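Local coordinates for acetaldehyde dehydrogenase (Acetylating) (Geobacillus thermoglucosidasius, PDB 5J78), which catalyses the reversible, NAD-dependent conversion of acetaldehyde and coenzyme A to acetyl-CoA, at residues 39-44 against 210-215; 129-134 against 214-219; 160-165 against 193-198. All coordinates share one frame; numbering follows the deposited sequence. Where two conformers were deposited one is given.

Interaction 1: residues 39-44 against 210-215; sequences YLEEAK and KHKLTD. With MG (magnesium ion), chain H.
Leu40, on helix 28-51, lays one methyl over the imidazole of His211: CD1 sits 3.8 Å from the ring centroid, 29° off its normal, a CH-pi contact made over the face. The methyl is shifted toward the CB end of the ring, so that His211 CG is its nearest atom, at 3.4 Å. The leucine and the imidazole overlap while pointing opposite ways. His211 has its CG anti to the backbone N (chi1 -162°), which folds the ring back over its own turn. There ND1 accepts a nearly straight bond from Leu213 N, 3.1 Å long, and this fixes the ring's rotation and probably leaves NE2 to carry a proton. The other Leu40 methyl, CD2, lies 3.5 Å from Thr214 OG1, a hydroxyl that bonds to Leu208 O in the preceding helix. Leu213 reaches the other way, splaying its two methyls along the helix surface. CD1 rests 3.9 Å from Glu41 CG, while CD2 meets Lys44 CD at the same separation, the lysine chain passing at about a right angle. The Glu41 carboxylate pairs in a salt bridge with Arg26 of the second subunit, and its OE2 also lies 4.3 Å from Lys212 NZ, too far for a salt bridge. Water 1 donates to Lys212 O and Thr214 O and, like Asp215 OD1, is a ligand of the magnesium ion. The arrangement is that of a type I beta turn, His211 to Thr214, linking helix 202-210 to strand 216-219, with an outer helix packed against the connection through Leu40 and the aliphatic parts of Glu41 and Lys44.

Interaction 2: residues 129-134 against 214-219; sequences QPVGIV and TDVILA. With MG (magnesium ion), chain H.
The carboxylate of Asp215 is the flat group here, and Val131 O stands above one of its faces, 3.1 Å from CG. Being an acceptor, that oxygen makes no hydrogen bond to the carboxylate. The two carboxylate oxygens have separate tasks. OD2 takes the backbone N-H of Ile133 on its anti lone pair, at 2.7 Å, and OD1 binds the magnesium ion at 2.2 Å, where waters 1 and 2 are further ligands; between them these bonds hold the group from turning and probably keep it ionised. With CG anti to its own carbonyl carbon (chi1 -70°), Asp215 bends back over the Val131-Gly132 turn. A CB on Gly132 would run into OD2 and into the carbonyl oxygen before it. Asp215 N returns a bond to Ile133 O, 2.9 Å long, and Val216 N adds a weak one to the same oxygen. From here the chains run on as neighbouring parallel strands of the mixed sheet, Val134 bridging to Val216, in what is probably the Rossmann-like cofactor-binding domain of aldehyde dehydrogenases. Val134 CA also approaches Val216 O, 3.3 Å away, in a C-H...O contact. On the sheet face that carries Val134 and Val216 the chemistry is apolar. Val216 CG2 meets Val131 CB at 3.8 Å, the two valines crossing at about a right angle. Val134 is turned with CG1 anti to the backbone N (chi1 -179°), which brings that methyl to 3.7 Å from Leu218 CG. Ala445 of the third subunit packs on Val131, Asp215 and Val216.

Interaction 3: residues 160-165 against 193-198; sequences AIVFSP and LISCIT
This is a buried pairing of two parallel strands in the mixed sheet, 160-165 beside 194-196, their axes 18° apart. Four backbone bonds zip them together: Ile161 N to Leu193 O, Ser195 N to Ile161 O, Phe163 N to Ser195 O and Ile197 N to Phe163 O. On the face of Ile161, Phe163 and Cys196, helices 143-156 and 170-186 cover the strands. Phe163 points the same way as Ile194, whose CG2 touches the ring edge at CE2, 3.8 Å off. Ile161 CG1 lies above one face of that ring, toward its rim. Cys196, its SG anti to the backbone N (chi1 -176°), swings the sulfur to 3.5 Å from Pro165 CG. Pro165 CD in turn sits 3.5 Å from Ile197 O. With CG and CD gone, as in an alanine here, the Cys196 sulfur would probably lose its close neighbour and a gap would be likely to open beside it and Ile197 O. The opposite face, under helix 28-51, is partly polar. Val162 sets both methyls around Ser195 OG, CG2 being 3.5 Å away. That hydroxyl hydrogen-bonds water 3 at 2.8 Å, and the water lies 3.0 Å from Ile161 O and probably donates to it, though it has more acceptors in reach than protons. Beyond it, Ile197 CD1 rests 3.6 Å from Ser164 OG. Strand 160-165, helix 170-186 and strand 194-196 form a beta-alpha-beta crossover, the unit from which Rossmann-like domains, such as the cofactor-binding domain of aldehyde dehydrogenases, are built.

Interactions 2 and 3 lie in the buried sheet, on successive strands: Val134 N and O probably bond to Ala160 O and Val162 N, so strand 124-138 stands between 216-219 and 160-165. Interaction 1 is partly exposed and sits outside them. Its helix packs on both, Leu40 O meeting Ile133 CD1 and Tyr39 OH probably bonding Cys196 O. Thr214 and Asp215 belong to interactions 1 and 2 alike, as does the magnesium site. The chemistry follows the location: no hydrogen bond crosses interaction 1, which rests on aliphatic and CH-pi contacts; interaction 2 mixes backbone bonds with a metal-bound carboxylate; interaction 3 is regular strand pairing with one apolar face and one partly polar.

Interaction 1: residues 39-44 against 210-215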
loop_
_atom_site.group_PDB
_atom_site.type_symbol
_atom_site.label_atom_id
_atom_site.label_comp_id
_atom_site.label_asym_id
_atom_site.label_seq_id
_atom_site.Cartn_x
_atom_site.Cartn_y
_atom_site.Cartn_z
ATOM N N TYR A 39 8.071 8.915 -23.537
ATOM C CA TYR A 39 6.910 9.531 -24.183
ATOM C C TYR A 39 6.452 10.793 -23.468
ATOM O O TYR A 39 6.108 11.787 -24.109
ATOM C CB TYR A 39 5.731 8.549 -24.254
ATOM C CG TYR A 39 5.923 7.387 -25.194
ATOM C CD1 TYR A 39 6.942 7.378 -26.138
ATOM C CD2 TYR A 39 5.070 6.290 -25.136
ATOM C CE1 TYR A 39 7.107 6.294 -27.004
ATOM C CE2 TYR A 39 5.221 5.216 -25.987
ATOM C CZ TYR A 39 6.245 5.219 -26.922
ATOM O OH TYR A 39 6.405 4.141 -27.771
ATOM N N LEU A 40 6.404 10.755 -22.144
ATOM C CA LEU A 40 5.906 11.917 -21.421
ATOM C C LEU A 40 6.865 13.106 -21.564
ATOM O O LEU A 40 6.429 14.247 -21.687
ATOM C CB LEU A 40 5.689 11.580 -19.953
ATOM C CG LEU A 40 4.485 10.704 -19.651
ATOM C CD1 LEU A 40 4.606 10.130 -18.242
ATOM C CD2 LEU A 40 3.198 11.492 -19.803
ATOM N N GLU A 41 8.166 12.857 -21.574
ATOM C CA GLU A 41 9.093 13.981 -21.692
ATOM C C GLU A 41 9.039 14.545 -23.104
ATOM O O GLU A 41 9.022 15.755 -23.295
ATOM C CB GLU A 41 10.506 13.573 -21.304
ATOM C CG GLU A 41 10.827 13.998 -19.886
ATOM C CD GLU A 41 11.789 13.076 -19.211
ATOM O OE1 GLU A 41 12.772 12.673 -19.873
ATOM O OE2 GLU A 41 11.552 12.745 -18.027
ATOM N N GLU A 42 8.950 13.675 -24.095
ATOM C CA GLU A 42 8.774 14.139 -25.459
ATOM C C GLU A 42 7.413 14.823 -25.625
ATOM O O GLU A 42 7.301 15.825 -26.331
ATOM C CB GLU A 42 8.926 12.974 -26.439
ATOM C CG GLU A 42 10.365 12.471 -26.535
ATOM C CD GLU A 42 10.462 10.966 -26.824
ATOM O OE1 GLU A 42 9.476 10.381 -27.328
ATOM O OE2 GLU A 42 11.524 10.367 -26.538
ATOM N N ALA A 43 6.398 14.310 -24.935
ATOM C CA ALA A 43 5.068 14.911 -24.978
ATOM C C ALA A 43 5.080 16.305 -24.326
ATOM O O ALA A 43 4.397 17.222 -24.769
ATOM C CB ALA A 43 4.049 14.001 -24.295
ATOM N N LYS A 44 5.874 16.462 -23.276
ATOM C CA LYS A 44 6.004 17.763 -22.627
ATOM C C LYS A 44 6.547 18.812 -23.594
ATOM O O LYS A 44 5.965 19.893 -23.745
ATOM C CB LYS A 44 6.899 17.655 -21.398
ATOM C CG LYS A 44 6.931 18.934 -20.520
ATOM C CD LYS A 44 8.038 18.857 -19.472
ATOM C CE LYS A 44 8.243 20.184 -18.724
ATOM N NZ LYS A 44 6.951 20.683 -18.173
ATOM N N LYS A 210 0.396 7.813 -12.804
ATOM C CA LYS A 210 0.871 8.502 -11.598
ATOM C C LYS A 210 2.047 9.441 -11.824
ATOM O O LYS A 210 2.430 10.172 -10.922
ATOM C CB LYS A 210 1.250 7.472 -10.540
ATOM C CG LYS A 210 0.066 6.600 -10.107
ATOM C CD LYS A 210 0.517 5.502 -9.177
ATOM C CE LYS A 210 -0.650 4.817 -8.508
ATOM N NZ LYS A 210 -0.207 3.726 -7.597
ATOM N N HIS A 211 2.610 9.424 -13.026
ATOM C CA HIS A 211 3.819 10.181 -13.304
ATOM C C HIS A 211 3.632 11.688 -13.072
ATOM O O HIS A 211 2.556 12.219 -13.317
ATOM C CB HIS A 211 4.269 9.939 -14.744
ATOM C CG HIS A 211 5.689 10.325 -14.992
ATOM N ND1 HIS A 211 6.065 11.615 -15.304
ATOM C CD2 HIS A 211 6.829 9.601 -14.947
ATOM C CE1 HIS A 211 7.375 11.661 -15.465
ATOM N NE2 HIS A 211 7.864 10.453 -15.246
ATOM N N LYS A 212 4.685 12.363 -12.601
ATOM C CA LYS A 212 4.633 13.807 -12.339
ATOM C C LYS A 212 4.187 14.635 -13.542
ATOM O O LYS A 212 3.497 15.639 -13.382
ATOM C CB LYS A 212 6.003 14.323 -11.858
ATOM C CG LYS A 212 7.158 14.193 -12.863
ATOM C CD LYS A 212 8.448 14.840 -12.334
ATOM C CE LYS A 212 9.694 14.288 -13.041
ATOM N NZ LYS A 212 9.614 14.313 -14.545
ATOM N N LEU A 213 4.581 14.228 -14.743
ATOM C CA LEU A 213 4.210 14.972 -15.948
ATOM C C LEU A 213 2.805 14.687 -16.512
ATOM O O LEU A 213 2.336 15.409 -17.395
ATOM C CB LEU A 213 5.243 14.702 -17.057
ATOM C CG LEU A 213 6.664 15.172 -16.748
ATOM C CD1 LEU A 213 7.607 14.770 -17.887
ATOM C CD2 LEU A 213 6.706 16.686 -16.496
ATOM N N THR A 214 2.125 13.658 -16.022
ATOM C CA THR A 214 0.770 13.367 -16.509
ATOM C C THR A 214 -0.228 14.356 -15.878
ATOM O O THR A 214 -0.224 14.538 -14.659
ATOM C CB THR A 214 0.372 11.917 -16.178
ATOM O OG1 THR A 214 1.149 11.029 -16.983
ATOM C CG2 THR A 214 -1.095 11.666 -16.414
ATOM N N ASP A 215 -1.085 14.984 -16.684
ATOM C CA ASP A 215 -1.981 16.029 -16.168
ATOM C C ASP A 215 -3.430 15.596 -15.946
ATOM O O ASP A 215 -4.048 15.958 -14.944
ATOM C CB ASP A 215 -1.966 17.220 -17.113
ATOM C CG ASP A 215 -0.660 17.934 -17.074
ATOM O OD1 ASP A 215 -0.243 18.326 -15.956
ATOM O OD2 ASP A 215 -0.017 18.040 -18.135
HETATM MG MG MG H . 1.502 18.744 -14.701
HETATM O O HOH W 1 1.126 17.109 -13.458
HETATM O O HOH W 2 1.520 20.505 -15.773
#

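Interaction 2: residues 129-134 against 214-219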
loop_
_atom_site.group_PDB
_atom_site.type_symbol
_atom_site.label_atom_id
_atom_site.label_comp_id
_atom_site.label_asym_id
_atom_site.label_seq_id
_atom_site.Cartn_x
_atom_site.Cartn_y
_atom_site.Cartn_z
ATOM N N GLN A 129 -7.194 27.379 -21.537
ATOM C CA GLN A 129 -5.916 26.893 -21.028
ATOM C C GLN A 129 -5.800 25.366 -21.150
ATOM O O GLN A 129 -6.516 24.640 -20.467
ATOM C CB GLN A 129 -5.735 27.297 -19.562
ATOM C CG GLN A 129 -4.407 26.854 -18.960
ATOM C CD GLN A 129 -3.219 27.504 -19.680
ATOM O OE1 GLN A 129 -3.180 28.724 -19.880
ATOM N NE2 GLN A 129 -2.264 26.687 -20.092
ATOM N N PRO A 130 -4.874 24.877 -21.995
ATOM C CA PRO A 130 -4.706 23.423 -22.134
ATOM C C PRO A 130 -4.343 22.729 -20.823
ATOM O O PRO A 130 -3.577 23.287 -20.050
ATOM C CB PRO A 130 -3.542 23.295 -23.125
ATOM C CG PRO A 130 -3.451 24.574 -23.794
ATOM C CD PRO A 130 -3.888 25.610 -22.802
ATOM N N VAL A 131 -4.852 21.526 -20.597
ATOM C CA VAL A 131 -4.532 20.791 -19.385
ATOM C C VAL A 131 -3.110 20.276 -19.387
ATOM O O VAL A 131 -2.554 20.010 -18.320
ATOM C CB VAL A 131 -5.470 19.602 -19.157
ATOM C CG1 VAL A 131 -6.867 20.102 -18.875
ATOM C CG2 VAL A 131 -5.447 18.618 -20.343
ATOM N N GLY A 132 -2.536 20.127 -20.583
ATOM C CA GLY A 132 -1.149 19.725 -20.731
ATOM C C GLY A 132 -0.959 18.378 -21.422
ATOM O O GLY A 132 -0.961 18.288 -22.661
ATOM N N ILE A 133 -0.732 17.337 -20.628
ATOM C CA ILE A 133 -0.540 15.981 -21.164
ATOM C C ILE A 133 -1.654 15.083 -20.670
ATOM O O ILE A 133 -1.853 14.940 -19.454
ATOM C CB ILE A 133 0.806 15.364 -20.736
ATOM C CG1 ILE A 133 1.953 16.284 -21.130
ATOM C CG2 ILE A 133 0.977 13.948 -21.352
ATOM C CD1 ILE A 133 3.304 15.803 -20.630
ATOM N N VAL A 134 -2.370 14.494 -21.617
ATOM C CA VAL A 134 -3.463 13.568 -21.324
ATOM C C VAL A 134 -2.964 12.139 -21.437
ATOM O O VAL A 134 -2.223 11.799 -22.372
ATOM C CB VAL A 134 -4.669 13.762 -22.277
ATOM C CG1 VAL A 134 -5.834 12.784 -21.914
ATOM C CG2 VAL A 134 -5.153 15.205 -22.230
ATOM N N THR A 214 2.125 13.658 -16.022
ATOM C CA THR A 214 0.770 13.367 -16.509
ATOM C C THR A 214 -0.228 14.356 -15.878
ATOM O O THR A 214 -0.224 14.538 -14.659
ATOM C CB THR A 214 0.372 11.917 -16.178
ATOM O OG1 THR A 214 1.149 11.029 -16.983
ATOM C CG2 THR A 214 -1.095 11.666 -16.414
ATOM N N ASP A 215 -1.085 14.984 -16.684
ATOM C CA ASP A 215 -1.981 16.029 -16.168
ATOM C C ASP A 215 -3.430 15.596 -15.946
ATOM O O ASP A 215 -4.048 15.958 -14.944
ATOM C CB ASP A 215 -1.966 17.220 -17.113
ATOM C CG ASP A 215 -0.660 17.934 -17.074
ATOM O OD1 ASP A 215 -0.243 18.326 -15.956
ATOM O OD2 ASP A 215 -0.017 18.040 -18.135
ATOM N N VAL A 216 -3.973 14.863 -16.905
ATOM C CA VAL A 216 -5.327 14.311 -16.812
ATOM C C VAL A 216 -5.332 12.906 -17.405
ATOM O O VAL A 216 -4.655 12.639 -18.406
ATOM C CB VAL A 216 -6.347 15.201 -17.525
ATOM C CG1 VAL A 216 -7.745 14.625 -17.398
ATOM C CG2 VAL A 216 -6.310 16.631 -16.916
ATOM N N ILE A 217 -6.064 12.013 -16.751
ATOM C CA ILE A 217 -6.316 10.662 -17.253
ATOM C C ILE A 217 -7.729 10.584 -17.841
ATOM O O ILE A 217 -8.708 10.873 -17.150
ATOM C CB ILE A 217 -6.205 9.591 -16.127
ATOM C CG1 ILE A 217 -4.882 9.710 -15.380
ATOM C CG2 ILE A 217 -6.422 8.132 -16.700
ATOM C CD1 ILE A 217 -4.842 8.945 -14.072
ATOM N N LEU A 218 -7.829 10.213 -19.111
ATOM C CA LEU A 218 -9.097 9.753 -19.695
ATOM C C LEU A 218 -9.120 8.241 -19.635
ATOM O O LEU A 218 -8.390 7.577 -20.370
ATOM C CB LEU A 218 -9.257 10.207 -21.140
ATOM C CG LEU A 218 -9.315 11.694 -21.439
ATOM C CD1 LEU A 218 -9.647 11.874 -22.915
ATOM C CD2 LEU A 218 -10.352 12.399 -20.562
ATOM N N ALA A 219 -9.973 7.697 -18.773
ATOM C CA ALA A 219 -9.970 6.271 -18.500
ATOM C C ALA A 219 -11.225 5.612 -19.066
ATOM O O ALA A 219 -12.293 5.603 -18.438
ATOM C CB ALA A 219 -9.860 6.033 -17.017
HETATM MG MG MG H . 1.502 18.744 -14.701
HETATM O O HOH W 1 1.126 17.109 -13.458
HETATM O O HOH W 2 1.520 20.505 -15.773
#

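Interaction 3: residues 160-165 against 193-198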
loop_
_atom_site.group_PDB
_atom_site.type_symbol
_atom_site.label_atom_id
_atom_site.label_comp_id
_atom_site.label_asym_id
_atom_site.label_seq_id
_atom_site.Cartn_x
_atom_site.Cartn_y
_atom_site.Cartn_z
ATOM N N ALA A 160 -0.890 17.423 -25.598
ATOM C CA ALA A 160 -0.257 16.172 -26.044
ATOM C C ALA A 160 -1.064 15.023 -25.450
ATOM O O ALA A 160 -1.794 15.224 -24.490
ATOM C CB ALA A 160 1.218 16.094 -25.605
ATOM N N ILE A 161 -0.953 13.827 -26.012
ATOM C CA ILE A 161 -1.668 12.678 -25.459
ATOM C C ILE A 161 -0.812 11.428 -25.592
ATOM O O ILE A 161 -0.168 11.211 -26.633
ATOM C CB ILE A 161 -3.056 12.466 -26.124
ATOM C CG1 ILE A 161 -3.765 11.263 -25.493
ATOM C CG2 ILE A 161 -2.945 12.285 -27.626
ATOM C CD1 ILE A 161 -5.275 11.369 -25.550
ATOM N N VAL A 162 -0.769 10.649 -24.508
ATOM C CA VAL A 162 -0.073 9.355 -24.465
ATOM C C VAL A 162 -1.094 8.248 -24.239
ATOM O O VAL A 162 -1.776 8.236 -23.214
ATOM C CB VAL A 162 0.994 9.280 -23.338
ATOM C CG1 VAL A 162 1.713 7.944 -23.372
ATOM C CG2 VAL A 162 1.999 10.414 -23.453
ATOM N N PHE A 163 -1.184 7.322 -25.192
ATOM C CA PHE A 163 -2.142 6.216 -25.127
ATOM C C PHE A 163 -1.633 4.956 -24.453
ATOM O O PHE A 163 -0.462 4.609 -24.555
ATOM C CB PHE A 163 -2.612 5.860 -26.532
ATOM C CG PHE A 163 -3.486 6.898 -27.133
ATOM C CD1 PHE A 163 -4.742 7.132 -26.610
ATOM C CD2 PHE A 163 -3.038 7.674 -28.189
ATOM C CE1 PHE A 163 -5.551 8.101 -27.142
ATOM C CE2 PHE A 163 -3.845 8.651 -28.732
ATOM C CZ PHE A 163 -5.100 8.865 -28.204
ATOM N N SER A 164 -2.551 4.271 -23.773
ATOM C CA SER A 164 -2.289 2.978 -23.146
ATOM C C SER A 164 -3.336 1.954 -23.628
ATOM O O SER A 164 -4.499 2.016 -23.206
ATOM C CB SER A 164 -2.308 3.103 -21.613
ATOM O OG SER A 164 -1.952 1.883 -20.977
ATOM N N PRO A 165 -2.931 1.018 -24.518
ATOM C CA PRO A 165 -3.827 -0.055 -24.982
ATOM C C PRO A 165 -4.060 -1.156 -23.979
ATOM O O PRO A 165 -3.199 -1.481 -23.163
ATOM C CB PRO A 165 -3.090 -0.663 -26.187
ATOM C CG PRO A 165 -1.917 0.180 -26.432
ATOM C CD PRO A 165 -1.609 0.905 -25.154
ATOM N N LEU A 193 3.926 14.401 -30.103
ATOM C CA LEU A 193 2.662 14.925 -29.603
ATOM C C LEU A 193 1.680 13.836 -29.192
ATOM O O LEU A 193 0.978 13.956 -28.178
ATOM C CB LEU A 193 2.017 15.792 -30.670
ATOM C CG LEU A 193 0.836 16.614 -30.188
ATOM C CD1 LEU A 193 1.283 17.697 -29.202
ATOM C CD2 LEU A 193 0.126 17.220 -31.365
ATOM N N ILE A 194 1.624 12.807 -30.036
ATOM C CA ILE A 194 0.737 11.658 -29.899
ATOM C C ILE A 194 1.601 10.408 -29.908
ATOM O O ILE A 194 2.376 10.193 -30.846
ATOM C CB ILE A 194 -0.271 11.570 -31.038
ATOM C CG1 ILE A 194 -1.119 12.839 -31.112
ATOM C CG2 ILE A 194 -1.163 10.356 -30.892
ATOM C CD1 ILE A 194 -1.746 13.039 -32.470
ATOM N N SER A 195 1.472 9.600 -28.864
ATOM C CA SER A 195 2.301 8.406 -28.691
ATOM C C SER A 195 1.455 7.290 -28.116
ATOM O O SER A 195 0.338 7.530 -27.641
ATOM C CB SER A 195 3.508 8.694 -27.782
ATOM O OG SER A 195 3.106 9.258 -26.535
ATOM N N CYS A 196 1.978 6.064 -28.164
ATOM C CA CYS A 196 1.272 4.913 -27.615
ATOM C C CYS A 196 2.247 3.869 -27.080
ATOM O O CYS A 196 3.217 3.514 -27.744
ATOM C CB CYS A 196 0.368 4.310 -28.691
ATOM S SG CYS A 196 -0.682 2.928 -28.203
ATOM N N ILE A 197 1.991 3.412 -25.859
ATOM C CA ILE A 197 2.728 2.304 -25.248
ATOM C C ILE A 197 2.686 1.079 -26.186
ATOM O O ILE A 197 1.612 0.654 -26.605
ATOM C CB ILE A 197 2.126 1.925 -23.856
ATOM C CG1 ILE A 197 2.354 3.051 -22.838
ATOM C CG2 ILE A 197 2.739 0.650 -23.314
ATOM C CD1 ILE A 197 1.482 2.926 -21.609
ATOM N N THR A 198 3.846 0.508 -26.486
ATOM C CA THR A 198 3.923 -0.635 -27.398
ATOM C C THR A 198 3.966 -1.971 -26.663
ATOM O O THR A 198 3.588 -2.994 -27.214
ATOM C CB THR A 198 5.155 -0.543 -28.302
ATOM O OG1 THR A 198 6.344 -0.583 -27.503
ATOM C CG2 THR A 198 5.120 0.753 -29.103
HETATM O O HOH W 3 2.724 12.026 -26.650
#